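Local coordinates for protein aminotransferase class I and II (Streptococcus suis 89/1591, PDB 3OP7) that probably catalyses the pyridoxal phosphate-dependent transfer of amino groups, as a class I and II aminotransferase that carries its cofactor on a lysine, at residues Ala25-Ser30 and Val306-Val311; Val97-Ile102 and Lys123-Glu128; Ile182-Gly187 and Glu209-Gly214. One frame throughout, in Å; residues are numbered along the deposited sequence. Where two conformers were deposited one is given.

Interaction 1 is buried and lies nearest the centre of the chain. It joins the loop 25-30 to the residues leading into strand 309-313 of the four-stranded C-terminal sheet, through one side-chain hydrogen bond and a shared water. Interactions 2 and 3 belong to the large domain, where each joins a helix end to a turn. Interaction 2 is also buried but apolar, and it sits beside the second subunit. Interaction 3 is a surface contact, made by a tyrosine ring and a lysine bond. Centres of interactions 2 and 3 are about 19 Å apart, and the centre of interaction 1 is about 28 Å and 30 Å from them.

Interaction 1. Residues Ala25-Ser30 and Val306-Val311; sequences AGVSIS and VSTSFV
Ser-307 reaches across to the backbone of Val-27. Its OG donates to Val-27 O over 2.6 Å, a short bond. The donor stands above the carbonyl plane, 53° out of it. OG gets there because it sits between the backbone N and the carbonyl carbon of its own residue (chi1 60°). Ser-307 CB also lies 3.6 Å from Ser-28 O and 3.8 Å from Ile-29 CG1. Val-27 lies side by side with Thr-308, both side chains pointing the same way. Here the CG1 branch of Val-27 comes to 3.4 Å from Thr-308 OG1. The backbones also meet, since Val-27 CA makes a CH...O contact of 3.4 Å with Ser-307 O. A water lies between Ser-28 O, at 2.8 Å, and Ser-307 O, at 3.0 Å. It can donate to either, but other acceptors compete for its two protons.

In this fold type I aminotransferase the contact ties the N-terminal segment to the small C-terminal domain, just before strand 309-313. Ile-29 O is hydrogen-bonded to Ser-225 OG, three residues beyond the cofactor-bearing Lys-222, so the segment probably borders the active site. A sulfate bound about 6 Å from the Ser-28 side chain is consistent with a pocket nearby.

Further out, Val-27 O takes a second hydrogen bond from Tyr-196 OH, so two hydroxyls grip this one carbonyl. The hydroxyl of Thr-308 is hydrogen-bonded to Pro-166 O. Ile-29 packs on Asn-277, Ile-280 and Leu-281 of helix 270-294.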
ATOM      1  N   ALA A  25      15.277 -18.337  -4.601  1.00 38.30           N
ATOM      2  CA  ALA A  25      13.817 -18.273  -4.623  1.00 38.09           C
ATOM      3  C   ALA A  25      13.318 -16.912  -5.071  1.00 37.95           C
ATOM      4  O   ALA A  25      12.220 -16.821  -5.605  1.00 37.42           O
ATOM      5  CB  ALA A  25      13.240 -18.591  -3.237  1.00 38.15           C
ATOM      6  N   GLY A  26      14.055 -15.840  -4.773  1.00 38.02           N
ATOM      7  CA  GLY A  26      13.635 -14.488  -5.225  1.00 36.17           C
ATOM      8  C   GLY A  26      13.683 -14.426  -6.747  1.00 36.16           C
ATOM      9  O   GLY A  26      14.602 -14.974  -7.360  1.00 37.14           O
ATOM     10  N   VAL A  27      12.736 -13.713  -7.343  1.00 34.66           N
ATOM     11  CA  VAL A  27      12.616 -13.596  -8.799  1.00 34.14           C
ATOM     12  C   VAL A  27      12.827 -12.146  -9.279  1.00 33.24           C
ATOM     13  O   VAL A  27      12.300 -11.727 -10.320  1.00 30.93           O
ATOM     14  CB  VAL A  27      11.256 -14.146  -9.287  1.00 33.70           C
ATOM     15  CG1 VAL A  27      11.263 -15.685  -9.257  1.00 34.74           C
ATOM     16  CG2 VAL A  27      10.091 -13.546  -8.465  1.00 31.69           C
ATOM     17  N   SER A  28      13.684 -11.423  -8.554  1.00 32.73           N
ATOM     18  CA  SER A  28      14.107 -10.116  -8.986  1.00 32.85           C
ATOM     19  C   SER A  28      15.519 -10.199  -9.594  1.00 32.92           C
ATOM     20  O   SER A  28      16.073 -11.298  -9.795  1.00 33.55           O
ATOM     21  CB  SER A  28      14.044  -9.122  -7.812  1.00 32.66           C
ATOM     22  OG  SER A  28      13.956  -7.814  -8.350  1.00 37.24           O
ATOM     23  N   ILE A  29      16.064  -9.047  -9.957  1.00 31.26           N
ATOM     24  CA  ILE A  29      17.443  -8.980 -10.512  1.00 30.56           C
ATOM     25  C   ILE A  29      18.254  -8.225  -9.461  1.00 30.74           C
ATOM     26  O   ILE A  29      17.781  -7.144  -9.040  1.00 29.92           O
ATOM     27  CB  ILE A  29      17.479  -8.214 -11.838  1.00 29.74           C
ATOM     28  CG1 ILE A  29      16.573  -8.897 -12.901  1.00 31.74           C
ATOM     29  CG2 ILE A  29      18.975  -8.089 -12.315  1.00 29.07           C
ATOM     30  CD1 ILE A  29      16.381  -8.101 -14.254  1.00 28.45           C
ATOM     31  N   SER A  30      19.396  -8.758  -9.038  1.00 30.10           N
ATOM     32  CA  SER A  30      20.301  -8.180  -8.019  1.00 31.09           C
ATOM     33  C   SER A  30      20.072  -6.690  -7.823  1.00 29.38           C
ATOM     34  O   SER A  30      20.337  -5.883  -8.705  1.00 29.24           O
ATOM     35  CB  SER A  30      21.757  -8.383  -8.380  1.00 34.04           C
ATOM     36  OG  SER A  30      22.048  -9.774  -8.473  1.00 39.72           O
ATOM     37  N   VAL A 306      13.670 -13.233 -18.769  1.00 31.92           N
ATOM     38  CA  VAL A 306      13.227 -12.547 -17.567  1.00 30.72           C
ATOM     39  C   VAL A 306      13.666 -13.375 -16.368  1.00 31.01           C
ATOM     40  O   VAL A 306      13.919 -14.570 -16.483  1.00 32.78           O
ATOM     41  CB  VAL A 306      11.674 -12.289 -17.558  1.00 31.51           C
ATOM     42  CG1 VAL A 306      11.259 -11.381 -18.751  1.00 30.76           C
ATOM     43  CG2 VAL A 306      10.881 -13.584 -17.602  1.00 28.86           C
ATOM     44  N   SER A 307      13.684 -12.758 -15.204  1.00 31.44           N
ATOM     45  CA  SER A 307      14.295 -13.333 -13.988  1.00 32.06           C
ATOM     46  C   SER A 307      13.435 -14.356 -13.214  1.00 33.11           C
ATOM     47  O   SER A 307      13.578 -14.469 -11.976  1.00 35.12           O
ATOM     48  CB  SER A 307      14.678 -12.155 -13.029  1.00 29.91           C
ATOM     49  OG  SER A 307      13.565 -11.342 -12.615  1.00 29.89           O
ATOM     50  N   THR A 308      12.497 -15.055 -13.879  1.00 32.23           N
ATOM     51  CA  THR A 308      11.799 -16.163 -13.219  1.00 31.74           C
ATOM     52  C   THR A 308      11.818 -17.361 -14.154  1.00 32.38           C
ATOM     53  O   THR A 308      11.866 -17.225 -15.379  1.00 33.27           O
ATOM     54  CB  THR A 308      10.373 -15.822 -12.746  1.00 31.32           C
ATOM     55  OG1 THR A 308       9.776 -16.963 -12.067  1.00 28.83           O
ATOM     56  CG2 THR A 308       9.484 -15.349 -13.916  1.00 32.52           C
ATOM     57  N   SER A 309      11.899 -18.549 -13.571  1.00 33.92           N
ATOM     58  CA  SER A 309      11.808 -19.771 -14.352  1.00 33.68           C
ATOM     59  C   SER A 309      11.075 -20.839 -13.554  1.00 34.23           C
ATOM     60  O   SER A 309      10.933 -20.754 -12.326  1.00 33.15           O
ATOM     61  CB  SER A 309      13.199 -20.320 -14.791  1.00 36.31           C
ATOM     62  OG  SER A 309      13.953 -20.758 -13.673  1.00 35.50           O
ATOM     63  N   PHE A 310      10.607 -21.858 -14.267  1.00 33.80           N
ATOM     64  CA  PHE A 310       9.723 -22.878 -13.670  1.00 33.26           C
ATOM     65  C   PHE A 310      10.250 -24.182 -14.211  1.00 34.90           C
ATOM     66  O   PHE A 310      10.034 -24.510 -15.374  1.00 36.11           O
ATOM     67  CB  PHE A 310       8.275 -22.643 -14.053  1.00 32.75           C
ATOM     68  CG  PHE A 310       7.252 -23.184 -13.070  1.00 30.68           C
ATOM     69  CD1 PHE A 310       7.378 -22.997 -11.714  1.00 31.00           C
ATOM     70  CD2 PHE A 310       6.143 -23.876 -13.538  1.00 31.51           C
ATOM     71  CE1 PHE A 310       6.395 -23.457 -10.822  1.00 32.64           C
ATOM     72  CE2 PHE A 310       5.186 -24.364 -12.674  1.00 33.06           C
ATOM     73  CZ  PHE A 310       5.296 -24.127 -11.307  1.00 33.41           C
ATOM     74  N   VAL A 311      10.933 -24.911 -13.339  1.00 35.24           N
ATOM     75  CA  VAL A 311      11.739 -26.029 -13.756  1.00 36.91           C
ATOM     76  C   VAL A 311      11.017 -27.314 -13.366  1.00 37.94           C
ATOM     77  O   VAL A 311      10.457 -27.446 -12.267  1.00 37.79           O
ATOM     78  CB  VAL A 311      13.124 -25.935 -13.076  1.00 37.74           C
ATOM     79  CG1 VAL A 311      13.985 -27.090 -13.405  1.00 39.07           C
ATOM     80  CG2 VAL A 311      13.811 -24.634 -13.465  1.00 38.00           C
TER
HETATM   81  O   HOH W   1      15.939 -14.036 -10.106  1.00 34.15           O

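Interaction 2. Residues Val97-Ile102 and Lys123-Glu128; sequences VLYSLI and KSLGAE
Leu-125 pushes its two methyl groups against the last turn of helix 89-101. It follows helix 117-124, which lies in the beta-alpha-beta crossover between the parallel strands 107-112 and 128-135 of the large domain. The turn out of this helix is a Schellman motif. Gly-126 has positive phi, and the bond of 3.0 Å from its N to Lys-123 O is one of the two that run back into the last turn.

The packing is tight around Leu-125. Its CD1 lies 3.5 Å from Leu-98 O, a carbonyl already used inside the helix by Ile-102 N. Leu-125 CD2 lies 3.6 Å from Tyr-99 CD1. The Leu-125 and Tyr-99 side chains cross at about a right angle. Tyr-99 has CG anti to its N (chi1 -157°), and its hydroxyl end runs on to Ser-124 OG of the second subunit. That hydrogen bond places this part of the contact at the dimer interface.

Toward Ala-127, which is partly exposed, the contact is looser. Ile-102 spans both regions. Its CB stays 4.3 Å from Leu-125 CD1, and its side chain also packs on Met-157 of strand 157-161. One branch serves the loose side, where Ile-102 CG2 meets the single methyl of Ala-127, CB, at 3.7 Å.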
ATOM      1  N   VAL A  97      -6.271  -1.179  -9.103  1.00 20.94           N
ATOM      2  CA  VAL A  97      -7.090  -1.469 -10.306  1.00 21.48           C
ATOM      3  C   VAL A  97      -8.293  -2.354  -9.922  1.00 23.49           C
ATOM      4  O   VAL A  97      -9.469  -2.016 -10.186  1.00 23.65           O
ATOM      5  CB  VAL A  97      -6.291  -2.121 -11.429  1.00 21.58           C
ATOM      6  CG1 VAL A  97      -7.222  -2.604 -12.627  1.00 21.59           C
ATOM      7  CG2 VAL A  97      -5.254  -1.114 -11.942  1.00 23.15           C
ATOM      8  N   LEU A  98      -8.004  -3.473  -9.259  1.00 22.49           N
ATOM      9  CA  LEU A  98      -9.038  -4.455  -8.960  1.00 23.65           C
ATOM     10  C   LEU A  98     -10.028  -3.938  -7.944  1.00 25.49           C
ATOM     11  O   LEU A  98     -11.245  -4.065  -8.086  1.00 25.80           O
ATOM     12  CB  LEU A  98      -8.355  -5.774  -8.528  1.00 22.83           C
ATOM     13  CG  LEU A  98      -7.491  -6.404  -9.638  1.00 25.24           C
ATOM     14  CD1 LEU A  98      -6.486  -7.396  -9.052  1.00 26.23           C
ATOM     15  CD2 LEU A  98      -8.389  -7.089 -10.679  1.00 27.74           C
ATOM     16  N   TYR A  99      -9.516  -3.318  -6.909  1.00 24.42           N
ATOM     17  CA  TYR A  99     -10.393  -2.835  -5.870  1.00 24.83           C
ATOM     18  C   TYR A  99     -11.325  -1.719  -6.394  1.00 25.60           C
ATOM     19  O   TYR A  99     -12.507  -1.636  -5.995  1.00 27.68           O
ATOM     20  CB  TYR A  99      -9.548  -2.385  -4.698  1.00 26.37           C
ATOM     21  CG  TYR A  99     -10.202  -2.353  -3.355  1.00 25.41           C
ATOM     22  CD1 TYR A  99     -11.313  -3.119  -3.058  1.00 29.34           C
ATOM     23  CD2 TYR A  99      -9.724  -1.528  -2.373  1.00 32.66           C
ATOM     24  CE1 TYR A  99     -11.933  -3.055  -1.807  1.00 31.33           C
ATOM     25  CE2 TYR A  99     -10.330  -1.477  -1.118  1.00 33.61           C
ATOM     26  CZ  TYR A  99     -11.420  -2.248  -0.845  1.00 32.30           C
ATOM     27  OH  TYR A  99     -12.024  -2.149   0.402  1.00 34.31           O
ATOM     28  N   SER A 100     -10.820  -0.874  -7.286  1.00 24.39           N
ATOM     29  CA  SER A 100     -11.577   0.252  -7.823  1.00 24.82           C
ATOM     30  C   SER A 100     -12.658  -0.243  -8.786  1.00 24.86           C
ATOM     31  O   SER A 100     -13.800   0.280  -8.783  1.00 25.57           O
ATOM     32  CB  SER A 100     -10.638   1.216  -8.572  1.00 25.13           C
ATOM     33  OG  SER A 100      -9.778   1.890  -7.676  1.00 23.62           O
ATOM     34  N   LEU A 101     -12.306  -1.213  -9.628  1.00 24.73           N
ATOM     35  CA  LEU A 101     -13.138  -1.542 -10.773  1.00 24.59           C
ATOM     36  C   LEU A 101     -14.029  -2.756 -10.627  1.00 25.62           C
ATOM     37  O   LEU A 101     -15.023  -2.860 -11.344  1.00 26.59           O
ATOM     38  CB  LEU A 101     -12.280  -1.679 -12.055  1.00 24.92           C
ATOM     39  CG  LEU A 101     -11.516  -0.408 -12.427  1.00 25.78           C
ATOM     40  CD1 LEU A 101     -10.600  -0.741 -13.619  1.00 25.18           C
ATOM     41  CD2 LEU A 101     -12.450   0.783 -12.726  1.00 29.10           C
ATOM     42  N   ILE A 102     -13.681  -3.685  -9.754  1.00 24.67           N
ATOM     43  CA  ILE A 102     -14.387  -4.950  -9.704  1.00 26.53           C
ATOM     44  C   ILE A 102     -15.523  -4.866  -8.701  1.00 27.88           C
ATOM     45  O   ILE A 102     -15.322  -4.470  -7.544  1.00 29.53           O
ATOM     46  CB  ILE A 102     -13.440  -6.119  -9.387  1.00 25.68           C
ATOM     47  CG1 ILE A 102     -12.425  -6.303 -10.511  1.00 26.03           C
ATOM     48  CG2 ILE A 102     -14.217  -7.444  -9.180  1.00 28.23           C
ATOM     49  CD1 ILE A 102     -13.012  -6.398 -11.945  1.00 27.29           C
ATOM     50  N   LYS A 123     -11.899 -12.472  -6.580  1.00 28.83           N
ATOM     51  CA  LYS A 123     -12.756 -13.409  -5.826  1.00 32.39           C
ATOM     52  C   LYS A 123     -13.194 -12.794  -4.517  1.00 32.01           C
ATOM     53  O   LYS A 123     -14.377 -12.850  -4.151  1.00 32.83           O
ATOM     54  CB  LYS A 123     -12.001 -14.700  -5.483  1.00 33.72           C
ATOM     55  CG  LYS A 123     -11.989 -15.762  -6.520  1.00 41.07           C
ATOM     56  CD  LYS A 123     -11.939 -17.129  -5.794  1.00 47.45           C
ATOM     57  CE  LYS A 123     -12.157 -18.321  -6.722  1.00 52.92           C
ATOM     58  NZ  LYS A 123     -12.059 -19.610  -5.942  1.00 57.67           N
ATOM     59  N   SER A 124     -12.252 -12.168  -3.813  1.00 32.40           N
ATOM     60  CA  SER A 124     -12.542 -11.590  -2.515  1.00 32.61           C
ATOM     61  C   SER A 124     -13.533 -10.471  -2.608  1.00 32.55           C
ATOM     62  O   SER A 124     -14.200 -10.154  -1.619  1.00 33.35           O
ATOM     63  CB  SER A 124     -11.260 -11.078  -1.827  1.00 33.34           C
ATOM     64  OG  SER A 124     -10.763  -9.877  -2.446  1.00 31.35           O
ATOM     65  N   LEU A 125     -13.675  -9.869  -3.786  1.00 29.94           N
ATOM     66  CA  LEU A 125     -14.605  -8.753  -3.937  1.00 29.64           C
ATOM     67  C   LEU A 125     -15.991  -9.187  -4.411  1.00 30.39           C
ATOM     68  O   LEU A 125     -16.899  -8.368  -4.646  1.00 32.62           O
ATOM     69  CB  LEU A 125     -13.989  -7.685  -4.859  1.00 28.41           C
ATOM     70  CG  LEU A 125     -12.677  -7.104  -4.361  1.00 29.73           C
ATOM     71  CD1 LEU A 125     -12.031  -6.178  -5.374  1.00 29.95           C
ATOM     72  CD2 LEU A 125     -12.902  -6.381  -3.033  1.00 31.95           C
ATOM     73  N   GLY A 126     -16.183 -10.489  -4.513  1.00 31.21           N
ATOM     74  CA  GLY A 126     -17.455 -11.045  -4.930  1.00 31.04           C
ATOM     75  C   GLY A 126     -17.563 -11.317  -6.437  1.00 30.30           C
ATOM     76  O   GLY A 126     -18.664 -11.644  -6.920  1.00 31.59           O
ATOM     77  N   ALA A 127     -16.445 -11.226  -7.173  1.00 28.84           N
ATOM     78  CA  ALA A 127     -16.446 -11.551  -8.602  1.00 29.07           C
ATOM     79  C   ALA A 127     -16.551 -13.057  -8.837  1.00 30.03           C
ATOM     80  O   ALA A 127     -16.077 -13.882  -8.057  1.00 29.72           O
ATOM     81  CB  ALA A 127     -15.143 -11.013  -9.316  1.00 28.16           C
ATOM     82  N   GLU A 128     -17.136 -13.402  -9.963  1.00 28.93           N
ATOM     83  CA  GLU A 128     -17.103 -14.769 -10.419  1.00 30.61           C
ATOM     84  C   GLU A 128     -15.875 -14.915 -11.310  1.00 29.96           C
ATOM     85  O   GLU A 128     -15.814 -14.296 -12.369  1.00 29.50           O
ATOM     86  CB  GLU A 128     -18.385 -15.074 -11.198  1.00 31.83           C
ATOM     87  CG  GLU A 128     -18.431 -16.502 -11.564  1.00 36.20           C
ATOM     88  CD  GLU A 128     -19.731 -16.941 -12.248  1.00 40.68           C
ATOM     89  OE1 GLU A 128     -20.714 -16.165 -12.359  1.00 42.99           O
ATOM     90  OE2 GLU A 128     -19.723 -18.100 -12.692  1.00 44.03           O
TER

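Interaction 3. Residues Ile182-Gly187 and Glu209-Gly214; sequences IASEVG and EVYDKG. With EDO (1,2-ethanediol), chain K.
The ring of Tyr-211 meets Ala-183 and Ser-184 obliquely, near the end of helix 173-184. Its CB heads for segment 182-187, and CG lies anti to the backbone N (chi1 -169°), which carries the ring outward to the helix. CE1 comes 3.3 Å from Ser-184 OG. That hydroxyl is itself hydrogen-bonded to Val-180 O, one turn back in the helix. Farther round the ring, CE2 lies 4.0 Å from Ala-183 CB, which is on the same side of the ring plane as Ser-184 OG. CZ is near both. At the tip, OH passes Ala-183 O at 3.7 Å and makes its hydrogen bond with Ala-188 O, just beyond the segment. The backbone N of Lys-213 stands over the centre of the opposite ring face, 3.7 Å above its plane.

Lys-213 makes the polar link. Its NZ donates to Gly-187 O over 3.0 Å, tilted 16° from the carbonyl plane. Away from the contact, Glu-209 OE1 accepts a bond of 2.8 Å from O2 of an ethanediol, probably from the crystallisation liquor.

Both segments lead into parallel neighbouring strands of the large-domain sheet, 189-193 and 214-219. The type I turn from Tyr-211 to Gly-214 leads into the second of these, at Gly-214. Tyr-211 thus fills the corner between Val-180 of helix 173-184 and Ile-190 of strand 189-193.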
ATOM      1  N   ILE A 182     -10.679 -10.613 -28.964  1.00 31.07           N
ATOM      2  CA  ILE A 182     -11.668 -11.328 -28.162  1.00 30.72           C
ATOM      3  C   ILE A 182     -12.278 -10.422 -27.070  1.00 30.17           C
ATOM      4  O   ILE A 182     -13.530 -10.321 -26.951  1.00 30.00           O
ATOM      5  CB  ILE A 182     -11.082 -12.589 -27.504  1.00 30.77           C
ATOM      6  CG1 ILE A 182     -10.624 -13.610 -28.547  1.00 30.76           C
ATOM      7  CG2 ILE A 182     -12.117 -13.209 -26.562  1.00 29.61           C
ATOM      8  CD1 ILE A 182      -9.688 -14.717 -27.925  1.00 30.27           C
ATOM      9  N   ALA A 183     -11.423  -9.709 -26.310  1.00 28.79           N
ATOM     10  CA  ALA A 183     -11.859  -8.784 -25.276  1.00 28.35           C
ATOM     11  C   ALA A 183     -12.740  -7.676 -25.852  1.00 28.96           C
ATOM     12  O   ALA A 183     -13.751  -7.307 -25.255  1.00 27.11           O
ATOM     13  CB  ALA A 183     -10.647  -8.139 -24.507  1.00 26.59           C
ATOM     14  N   SER A 184     -12.380  -7.200 -27.045  1.00 29.63           N
ATOM     15  CA  SER A 184     -13.140  -6.135 -27.695  1.00 32.28           C
ATOM     16  C   SER A 184     -14.546  -6.515 -28.066  1.00 33.37           C
ATOM     17  O   SER A 184     -15.372  -5.634 -28.208  1.00 33.48           O
ATOM     18  CB  SER A 184     -12.444  -5.671 -28.986  1.00 33.97           C
ATOM     19  OG  SER A 184     -11.236  -5.101 -28.608  1.00 38.22           O
ATOM     20  N   GLU A 185     -14.838  -7.806 -28.274  1.00 32.60           N
ATOM     21  CA  GLU A 185     -16.209  -8.205 -28.560  1.00 34.84           C
ATOM     22  C   GLU A 185     -17.207  -7.782 -27.479  1.00 34.10           C
ATOM     23  O   GLU A 185     -18.401  -7.578 -27.784  1.00 34.70           O
ATOM     24  CB  GLU A 185     -16.352  -9.722 -28.764  1.00 35.28           C
ATOM     25  CG  GLU A 185     -15.899 -10.268 -30.078  1.00 41.71           C
ATOM     26  CD  GLU A 185     -16.666  -9.704 -31.266  1.00 44.58           C
ATOM     27  OE1 GLU A 185     -17.816 -10.124 -31.576  1.00 47.13           O
ATOM     28  OE2 GLU A 185     -16.088  -8.813 -31.903  1.00 46.31           O
ATOM     29  N   VAL A 186     -16.734  -7.690 -26.233  1.00 31.92           N
ATOM     30  CA  VAL A 186     -17.583  -7.361 -25.098  1.00 31.73           C
ATOM     31  C   VAL A 186     -17.162  -6.110 -24.348  1.00 31.96           C
ATOM     32  O   VAL A 186     -17.838  -5.709 -23.377  1.00 33.45           O
ATOM     33  CB  VAL A 186     -17.691  -8.545 -24.104  1.00 31.18           C
ATOM     34  CG1 VAL A 186     -18.101  -9.818 -24.823  1.00 31.26           C
ATOM     35  CG2 VAL A 186     -16.407  -8.770 -23.409  1.00 26.58           C
ATOM     36  N   GLY A 187     -16.096  -5.432 -24.793  1.00 31.12           N
ATOM     37  CA  GLY A 187     -15.630  -4.244 -24.078  1.00 30.48           C
ATOM     38  C   GLY A 187     -14.977  -4.582 -22.727  1.00 29.43           C
ATOM     39  O   GLY A 187     -14.971  -3.760 -21.793  1.00 29.67           O
ATOM     40  N   GLU A 209      -0.583  -0.395 -25.444  1.00 27.74           N
ATOM     41  CA  GLU A 209      -0.157  -0.060 -26.809  1.00 28.23           C
ATOM     42  C   GLU A 209      -0.965  -0.806 -27.883  1.00 30.36           C
ATOM     43  O   GLU A 209      -0.869  -0.470 -29.092  1.00 30.85           O
ATOM     44  CB  GLU A 209       1.354  -0.337 -26.970  1.00 28.19           C
ATOM     45  CG  GLU A 209       2.227   0.588 -26.107  1.00 30.02           C
ATOM     46  CD  GLU A 209       3.689   0.202 -26.048  1.00 31.89           C
ATOM     47  OE1 GLU A 209       4.059  -0.996 -25.959  1.00 32.14           O
ATOM     48  OE2 GLU A 209       4.508   1.142 -26.019  1.00 34.93           O
ATOM     49  N   VAL A 210      -1.717  -1.823 -27.468  1.00 29.32           N
ATOM     50  CA  VAL A 210      -2.555  -2.567 -28.396  1.00 30.70           C
ATOM     51  C   VAL A 210      -4.051  -2.485 -28.119  1.00 31.06           C
ATOM     52  O   VAL A 210      -4.833  -3.001 -28.928  1.00 31.60           O
ATOM     53  CB  VAL A 210      -2.120  -4.050 -28.505  1.00 31.31           C
ATOM     54  CG1 VAL A 210      -0.725  -4.181 -29.170  1.00 32.22           C
ATOM     55  CG2 VAL A 210      -2.140  -4.753 -27.182  1.00 29.38           C
ATOM     56  N   TYR A 211      -4.445  -1.856 -27.019  1.00 30.48           N
ATOM     57  CA  TYR A 211      -5.863  -1.802 -26.604  1.00 29.72           C
ATOM     58  C   TYR A 211      -6.153  -0.589 -25.763  1.00 30.14           C
ATOM     59  O   TYR A 211      -5.520  -0.386 -24.716  1.00 29.40           O
ATOM     60  CB  TYR A 211      -6.188  -3.064 -25.807  1.00 29.15           C
ATOM     61  CG  TYR A 211      -7.651  -3.350 -25.496  1.00 29.19           C
ATOM     62  CD1 TYR A 211      -8.674  -3.024 -26.397  1.00 31.01           C
ATOM     63  CD2 TYR A 211      -7.987  -4.040 -24.358  1.00 27.34           C
ATOM     64  CE1 TYR A 211     -10.009  -3.352 -26.137  1.00 29.88           C
ATOM     65  CE2 TYR A 211      -9.304  -4.346 -24.056  1.00 26.48           C
ATOM     66  CZ  TYR A 211     -10.317  -4.004 -24.963  1.00 29.26           C
ATOM     67  OH  TYR A 211     -11.604  -4.320 -24.692  1.00 29.02           O
ATOM     68  N   ASP A 212      -7.161   0.187 -26.172  1.00 30.62           N
ATOM     69  CA  ASP A 212      -7.632   1.367 -25.410  0.50 30.37           C
ATOM     70  C   ASP A 212      -8.089   1.005 -24.026  1.00 29.29           C
ATOM     71  O   ASP A 212      -7.991   1.810 -23.083  1.00 28.66           O
ATOM     72  CB  ASP A 212      -8.838   2.059 -26.068  0.50 31.97           C
ATOM     73  CG  ASP A 212      -9.183   3.407 -25.391  0.50 33.92           C
ATOM     74  OD1 ASP A 212      -8.414   4.365 -25.651  0.50 38.79           O
ATOM     75  OD2 ASP A 212     -10.197   3.521 -24.610  0.50 35.63           O
ATOM     76  N   LYS A 213      -8.661  -0.183 -23.882  1.00 27.84           N
ATOM     77  CA  LYS A 213      -9.111  -0.646 -22.542  1.00 28.12           C
ATOM     78  C   LYS A 213      -8.086  -1.612 -21.884  1.00 26.23           C
ATOM     79  O   LYS A 213      -8.430  -2.411 -21.004  1.00 24.86           O
ATOM     80  CB  LYS A 213     -10.497  -1.293 -22.664  1.00 29.90           C
ATOM     81  CG  LYS A 213     -11.637  -0.301 -22.627  1.00 36.22           C
ATOM     82  CD  LYS A 213     -13.001  -0.995 -22.927  1.00 40.34           C
ATOM     83  CE  LYS A 213     -14.067  -0.466 -21.970  1.00 43.96           C
ATOM     84  NZ  LYS A 213     -15.472  -0.861 -22.356  1.00 40.05           N
ATOM     85  N   GLY A 214      -6.824  -1.509 -22.309  1.00 25.19           N
ATOM     86  CA  GLY A 214      -5.725  -2.203 -21.671  1.00 24.21           C
ATOM     87  C   GLY A 214      -5.265  -1.354 -20.491  1.00 24.37           C
ATOM     88  O   GLY A 214      -5.128  -0.136 -20.647  1.00 25.24           O
TER
HETATM   89  C1  EDO K 408       4.893   0.179 -29.482  1.00 61.85           C
HETATM   90  O1  EDO K 408       3.650   0.163 -30.206  1.00 62.05           O
HETATM   91  C2  EDO K 408       5.323  -1.249 -29.148  1.00 61.29           C
HETATM   92  O2  EDO K 408       6.037  -1.373 -27.903  1.00 59.70           O